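Local atomic coordinates of aminofutalosine deaminase (Helicobacter pylori, PDB entry 7LKK), a protein that catalyses hydrolytic deamination of aminofutalosine in the menaquinone pathway, as a metal-dependent enzyme of the amidohydrolase family. Residues Y93-W99 against R304-G308; T298-S302 against E341-F345. One frame throughout, in Å; residues are numbered along the deposited sequence.

Contacts 1 and 2 use the two ends of one short helix, 300-305, which follows barrel strand 294-298. Contact 2 joins its start to helix 338-348; contact 1 joins its last two residues and the loop beyond to residues 93-99. Their centres lie 15 Å apart, and both also meet the second subunit. Each reaches the active site differently. In contact 1, Trp-99 and Leu-306 line the inhibitor pocket, the Trp-99 side chain about 7 Å from the iron. Contact 2 reaches the metal site through Cys-299 and Ser-302: the Cys-299 side chain lies about 6 Å from the metal, and that of Ser-302 about 3 Å from the side chain of the iron ligand Asp-328.

Contact 1. Residues Y93-W99 against R304-G308; sequences YGSFSGW and RLLSG. With MCF ((8R)-3-(5-S-methyl-5-thio-beta-D-ribofuranosyl)-3,6,7,8-tetrahydroimidazo[4,5-d][1,3]diazepin-8-ol), chain J; EDO (1,2-ethanediol), chain I.
Leu-306 lies flat against the indole of Trp-99, both methyls on the same face. CD1 sits 3.7 Å from the centroid of the five-membered ring, 16° off its normal, while CD2 lies over the six-membered ring toward the rim, near CE3. The same CD2 also meets Phe-96 CD1 at 3.7 Å, seated in the angle between the two rings. Phe-96 and Trp-99 both hold CG anti to the backbone N (chi1 178° and 176°), which sends both rings to the pocket side of their helix. There Trp-99 CH2 touches C7 of the inhibitor at 3.5 Å, and Leu-306 CD2 approaches that carbon too. Trp-99 NE1 is tied to Ser-331 O, fixing the turn of the indole.

A second methyl-on-ring contact lies beside the first: Leu-305 CD1 stands over the centre of the Tyr-93 ring, 3.8 Å from its centroid. In this amidohydrolase TIM barrel, the two segments lie in the loop-and-helix connections after strands 69-80 and 294-298, and Trp-99 and Leu-306 bring them to the inhibitor pocket. A backbone bond joins them, Gly-94 N giving its hydrogen to Leu-305 O at 2.8 Å, almost straight. Ser-95 then N-caps helix 96-106, its OG accepting from Gly-98 N. Leu-306 O packs closely on this backbone, 3.1 Å from Ser-95 CA, yet gains no hydrogen bond from the nearby amides.

Away from the pocket the contact is more open to solvent: Ser-95 and Ser-307 are partly exposed and turn their CB atoms away. An ethanediol molecule, probably from the crystallisation liquor, makes a weak 3.2 Å bond from O1 to Ser-307 O.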
loop_
_atom_site.group_PDB
_atom_site.type_symbol
_atom_site.label_atom_id
_atom_site.label_comp_id
_atom_site.label_asym_id
_atom_site.label_seq_id
_atom_site.Cartn_x
_atom_site.Cartn_y
_atom_site.Cartn_z
ATOM N N TYR A 93 -14.932 8.026 -3.763
ATOM C CA TYR A 93 -13.715 7.640 -4.460
ATOM C C TYR A 93 -14.069 6.789 -5.673
ATOM O O TYR A 93 -15.192 6.295 -5.807
ATOM C CB TYR A 93 -12.759 6.875 -3.531
ATOM C CG TYR A 93 -12.254 7.703 -2.370
ATOM C CD1 TYR A 93 -11.779 8.994 -2.566
ATOM C CD2 TYR A 93 -12.261 7.198 -1.077
ATOM C CE1 TYR A 93 -11.320 9.759 -1.508
ATOM C CE2 TYR A 93 -11.802 7.952 -0.012
ATOM C CZ TYR A 93 -11.332 9.232 -0.234
ATOM O OH TYR A 93 -10.875 9.985 0.821
ATOM N N GLY A 94 -13.097 6.628 -6.565
ATOM C CA GLY A 94 -13.277 5.869 -7.788
ATOM C C GLY A 94 -13.334 6.711 -9.041
ATOM O O GLY A 94 -13.238 6.159 -10.146
ATOM N N SER A 95 -13.492 8.024 -8.904
ATOM C CA SER A 95 -13.451 8.955 -10.020
ATOM C C SER A 95 -13.145 10.331 -9.454
ATOM O O SER A 95 -13.472 10.623 -8.300
ATOM C CB SER A 95 -14.769 8.969 -10.804
ATOM O OG SER A 95 -15.828 9.465 -10.006
ATOM N N PHE A 96 -12.507 11.173 -10.266
ATOM C CA PHE A 96 -12.259 12.535 -9.810
ATOM C C PHE A 96 -13.551 13.341 -9.775
ATOM O O PHE A 96 -13.796 14.088 -8.819
ATOM C CB PHE A 96 -11.230 13.229 -10.700
ATOM C CG PHE A 96 -10.970 14.655 -10.309
ATOM C CD1 PHE A 96 -10.028 14.959 -9.342
ATOM C CD2 PHE A 96 -11.687 15.692 -10.890
ATOM C CE1 PHE A 96 -9.794 16.269 -8.971
ATOM C CE2 PHE A 96 -11.458 16.999 -10.521
ATOM C CZ PHE A 96 -10.511 17.288 -9.560
ATOM N N SER A 97 -14.378 13.214 -10.814
ATOM C CA SER A 97 -15.655 13.921 -10.842
ATOM C C SER A 97 -16.542 13.507 -9.675
ATOM O O SER A 97 -17.198 14.350 -9.052
ATOM C CB SER A 97 -16.362 13.666 -12.172
ATOM O OG SER A 97 -16.522 12.277 -12.404
ATOM N N GLY A 98 -16.584 12.209 -9.372
ATOM C CA GLY A 98 -17.330 11.755 -8.211
ATOM C C GLY A 98 -16.785 12.316 -6.912
ATOM O O GLY A 98 -17.545 12.661 -6.004
ATOM N N TRP A 99 -15.458 12.403 -6.800
ATOM C CA TRP A 99 -14.854 12.955 -5.592
ATOM C C TRP A 99 -15.145 14.447 -5.460
ATOM O O TRP A 99 -15.626 14.905 -4.416
ATOM C CB TRP A 99 -13.348 12.696 -5.596
ATOM C CG TRP A 99 -12.631 13.304 -4.433
ATOM C CD1 TRP A 99 -12.489 12.768 -3.188
ATOM C CD2 TRP A 99 -11.955 14.567 -4.405
ATOM N NE1 TRP A 99 -11.767 13.618 -2.385
ATOM C CE2 TRP A 99 -11.428 14.731 -3.109
ATOM C CE3 TRP A 99 -11.748 15.578 -5.350
ATOM C CZ2 TRP A 99 -10.704 15.862 -2.734
ATOM C CZ3 TRP A 99 -11.029 16.699 -4.976
ATOM C CH2 TRP A 99 -10.518 16.833 -3.678
ATOM N N ARG A 304 -4.681 7.355 -6.907
ATOM C CA ARG A 304 -5.400 6.093 -7.073
ATOM C C ARG A 304 -6.865 6.231 -6.680
ATOM O O ARG A 304 -7.740 5.621 -7.305
ATOM C CB ARG A 304 -4.735 4.993 -6.249
ATOM C CG ARG A 304 -5.318 3.602 -6.482
ATOM C CD ARG A 304 -5.117 3.162 -7.922
ATOM N NE ARG A 304 -5.791 1.901 -8.222
ATOM C CZ ARG A 304 -6.903 1.801 -8.942
ATOM N NH1 ARG A 304 -7.477 2.889 -9.437
ATOM N NH2 ARG A 304 -7.443 0.611 -9.168
ATOM N N LEU A 305 -7.151 7.016 -5.641
ATOM C CA LEU A 305 -8.523 7.134 -5.159
ATOM C C LEU A 305 -9.375 8.028 -6.049
ATOM O O LEU A 305 -10.597 7.851 -6.104
ATOM C CB LEU A 305 -8.538 7.675 -3.730
ATOM C CG LEU A 305 -7.932 6.805 -2.630
ATOM C CD1 LEU A 305 -8.146 7.462 -1.274
ATOM C CD2 LEU A 305 -8.523 5.404 -2.653
ATOM N N LEU A 306 -8.762 8.984 -6.746
ATOM C CA LEU A 306 -9.530 9.936 -7.538
ATOM C C LEU A 306 -9.577 9.498 -8.998
ATOM O O LEU A 306 -10.432 8.695 -9.379
ATOM C CB LEU A 306 -8.938 11.344 -7.411
ATOM C CG LEU A 306 -9.519 12.243 -6.313
ATOM C CD1 LEU A 306 -9.589 11.519 -4.974
ATOM C CD2 LEU A 306 -8.721 13.536 -6.184
ATOM N N SER A 307 -8.646 9.996 -9.814
ATOM C CA SER A 307 -8.646 9.640 -11.230
ATOM C C SER A 307 -8.352 8.161 -11.442
ATOM O O SER A 307 -8.801 7.575 -12.434
ATOM C CB SER A 307 -7.625 10.484 -11.987
ATOM O OG SER A 307 -6.319 9.973 -11.798
ATOM N N GLY A 308 -7.600 7.543 -10.535
ATOM C CA GLY A 308 -7.191 6.166 -10.696
ATOM C C GLY A 308 -5.976 5.953 -11.572
ATOM O O GLY A 308 -5.625 4.799 -11.840
HETATM O O8 MCF J . -5.201 18.038 -4.034
HETATM C C8 MCF J . -6.266 17.253 -3.562
HETATM C C7 MCF J . -7.155 16.730 -4.686
HETATM N N6 MCF J . -7.200 17.666 -5.781
HETATM C C5 MCF J . -7.488 19.058 -5.517
HETATM N N4 MCF J . -7.732 19.649 -4.205
HETATM C C10 MCF J . -7.807 19.108 -2.826
HETATM C C9 MCF J . -7.101 17.971 -2.481
HETATM N N1 MCF J . -7.342 17.723 -1.202
HETATM C C2 MCF J . -8.153 18.660 -0.714
HETATM N N3 MCF J . -8.425 19.509 -1.709
HETATM C C1S MCF J . -9.324 20.693 -1.542
HETATM C C2S MCF J . -8.798 21.980 -2.220
HETATM O O2S MCF J . -7.920 22.630 -1.403
HETATM O O4S MCF J . -10.445 20.475 -2.120
HETATM C C4S MCF J . -11.040 21.931 -2.508
HETATM C C3S MCF J . -10.073 22.796 -2.392
HETATM O O3S MCF J . -10.305 23.642 -1.166
HETATM C C5S MCF J . -11.556 21.899 -3.936
HETATM S S5S MCF J . -12.934 23.068 -4.111
HETATM C C6S MCF J . -13.167 23.456 -5.870
HETATM C C1 EDO I . -8.939 4.795 -14.568
HETATM O O1 EDO I . -9.566 4.560 -13.302
HETATM C C2 EDO I . -9.260 3.654 -15.530
HETATM O O2 EDO I . -10.611 3.772 -15.994
#

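Contact 2. Residues T298-S302 against E341-F345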
loop_
_atom_site.group_PDB
_atom_site.type_symbol
_atom_site.label_atom_id
_atom_site.label_comp_id
_atom_site.label_asym_id
_atom_site.label_seq_id
_atom_site.Cartn_x
_atom_site.Cartn_y
_atom_site.Cartn_z
ATOM N N THR A 298 4.052 14.488 -6.379
ATOM C CA THR A 298 3.233 13.326 -6.689
ATOM C C THR A 298 2.601 12.772 -5.418
ATOM O O THR A 298 3.245 12.701 -4.367
ATOM C CB THR A 298 4.054 12.246 -7.413
ATOM O OG1 THR A 298 3.185 11.200 -7.860
ATOM C CG2 THR A 298 5.145 11.670 -6.511
ATOM N N CYS A 299 1.325 12.403 -5.515
ATOM C CA CYS A 299 0.554 11.879 -4.388
ATOM C C CYS A 299 -0.049 10.550 -4.813
ATOM O O CYS A 299 -1.175 10.503 -5.332
ATOM C CB CYS A 299 -0.521 12.871 -3.948
ATOM S SG CYS A 299 0.091 14.548 -3.612
ATOM N N PRO A 300 0.667 9.437 -4.607
ATOM C CA PRO A 300 0.215 8.154 -5.181
ATOM C C PRO A 300 -1.143 7.677 -4.685
ATOM O O PRO A 300 -1.948 7.196 -5.492
ATOM C CB PRO A 300 1.336 7.173 -4.792
ATOM C CG PRO A 300 2.139 7.859 -3.739
ATOM C CD PRO A 300 1.995 9.332 -3.977
ATOM N N PHE A 301 -1.420 7.767 -3.382
ATOM C CA PHE A 301 -2.686 7.234 -2.884
ATOM C C PHE A 301 -3.862 8.096 -3.328
ATOM O O PHE A 301 -4.905 7.570 -3.733
ATOM C CB PHE A 301 -2.653 7.112 -1.359
ATOM C CG PHE A 301 -3.505 5.994 -0.825
ATOM C CD1 PHE A 301 -4.854 6.189 -0.576
ATOM C CD2 PHE A 301 -2.959 4.744 -0.579
ATOM C CE1 PHE A 301 -5.642 5.162 -0.087
ATOM C CE2 PHE A 301 -3.742 3.711 -0.091
ATOM C CZ PHE A 301 -5.084 3.919 0.155
ATOM N N SER A 302 -3.708 9.420 -3.269
ATOM C CA SER A 302 -4.756 10.310 -3.757
ATOM C C SER A 302 -5.031 10.083 -5.238
ATOM O O SER A 302 -6.193 10.047 -5.662
ATOM C CB SER A 302 -4.368 11.765 -3.496
ATOM O OG SER A 302 -5.245 12.653 -4.165
ATOM N N GLU A 341 2.764 6.564 2.689
ATOM C CA GLU A 341 2.684 7.089 1.328
ATOM C C GLU A 341 3.825 6.568 0.468
ATOM O O GLU A 341 3.636 6.282 -0.721
ATOM C CB GLU A 341 2.696 8.618 1.355
ATOM C CG GLU A 341 2.197 9.268 0.076
ATOM C CD GLU A 341 0.716 9.046 -0.146
ATOM O OE1 GLU A 341 -0.016 8.864 0.850
ATOM O OE2 GLU A 341 0.281 9.051 -1.316
ATOM N N LEU A 342 5.021 6.442 1.048
ATOM C CA LEU A 342 6.163 5.948 0.288
ATOM C C LEU A 342 5.986 4.483 -0.092
ATOM O O LEU A 342 6.362 4.075 -1.196
ATOM C CB LEU A 342 7.450 6.152 1.087
ATOM C CG LEU A 342 7.822 7.622 1.308
ATOM C CD1 LEU A 342 9.048 7.752 2.205
ATOM C CD2 LEU A 342 8.038 8.327 -0.025
ATOM N N ARG A 343 5.407 3.679 0.803
ATOM C CA ARG A 343 5.123 2.290 0.457
ATOM C C ARG A 343 4.047 2.199 -0.618
ATOM O O ARG A 343 4.127 1.347 -1.512
ATOM C CB ARG A 343 4.712 1.507 1.704
ATOM C CG ARG A 343 5.884 1.136 2.603
ATOM C CD ARG A 343 5.440 0.291 3.780
ATOM N NE ARG A 343 4.785 1.087 4.815
ATOM C CZ ARG A 343 5.428 1.710 5.799
ATOM N NH1 ARG A 343 6.751 1.635 5.886
ATOM N NH2 ARG A 343 4.745 2.410 6.695
ATOM N N ALA A 344 3.032 3.066 -0.553
ATOM C CA ALA A 344 2.060 3.126 -1.639
ATOM C C ALA A 344 2.739 3.516 -2.943
ATOM O O ALA A 344 2.412 2.984 -4.010
ATOM C CB ALA A 344 0.941 4.114 -1.298
ATOM N N PHE A 345 3.703 4.437 -2.864
ATOM C CA PHE A 345 4.476 4.847 -4.031
ATOM C C PHE A 345 5.209 3.660 -4.650
ATOM O O PHE A 345 5.223 3.498 -5.876
ATOM C CB PHE A 345 5.455 5.950 -3.611
ATOM C CG PHE A 345 6.280 6.517 -4.731
ATOM C CD1 PHE A 345 5.737 7.426 -5.624
ATOM C CD2 PHE A 345 7.618 6.173 -4.863
ATOM C CE1 PHE A 345 6.506 7.964 -6.645
ATOM C CE2 PHE A 345 8.389 6.703 -5.879
ATOM C CZ PHE A 345 7.833 7.601 -6.771
HETATM O O HOH W 1 -1.653 10.716 -1.802
#
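Pro-300 is pressed against helix 338-348 between Glu-341 and Phe-345, and these three residues carry most of the contact. Its CG meets Phe-345 CB at 3.8 Å and lies at the edge of the Phe-345 ring, close to the ring plane. Thr-298 CG2 approaches the same ring farther along, 4.0 Å from CE1, the two side chains crossing at about a right angle. Beyond this, Phe-345 packs on strand 323-325 and helix 353-364, so the ring joins the barrel strands to their outer helices.

Glu-341 meets Pro-300 and the residue after it with its carboxylate. The chain bends at chi2 (68°), bringing OE2 back over the start of helix 300-305, where it lies 3.2 Å from Pro-300 CD. Proline has no amide hydrogen to give, and the first N-H within the helix is that of Phe-301: its N donates to OE2 at 3.0 Å, nearly straight at 171°, on the syn side and 22° out of the carboxylate plane. A water extends the grip by one residue, accepting from Ser-302 N and donating to OE2 at 2.6 Å. The other oxygen, OE1, takes a bond from Asn-333. Nearby, Ala-344 CB touches the edge of the Phe-301 ring at CD2, 4.0 Å away.

A buried carboxylate facing the amides at a helix N-terminus is probably stabilised as the anion, and the geometry is consistent with its holding in place the first turn of helix 300-305, whose Ser-302 bonds through OG to the iron ligand Asp-328.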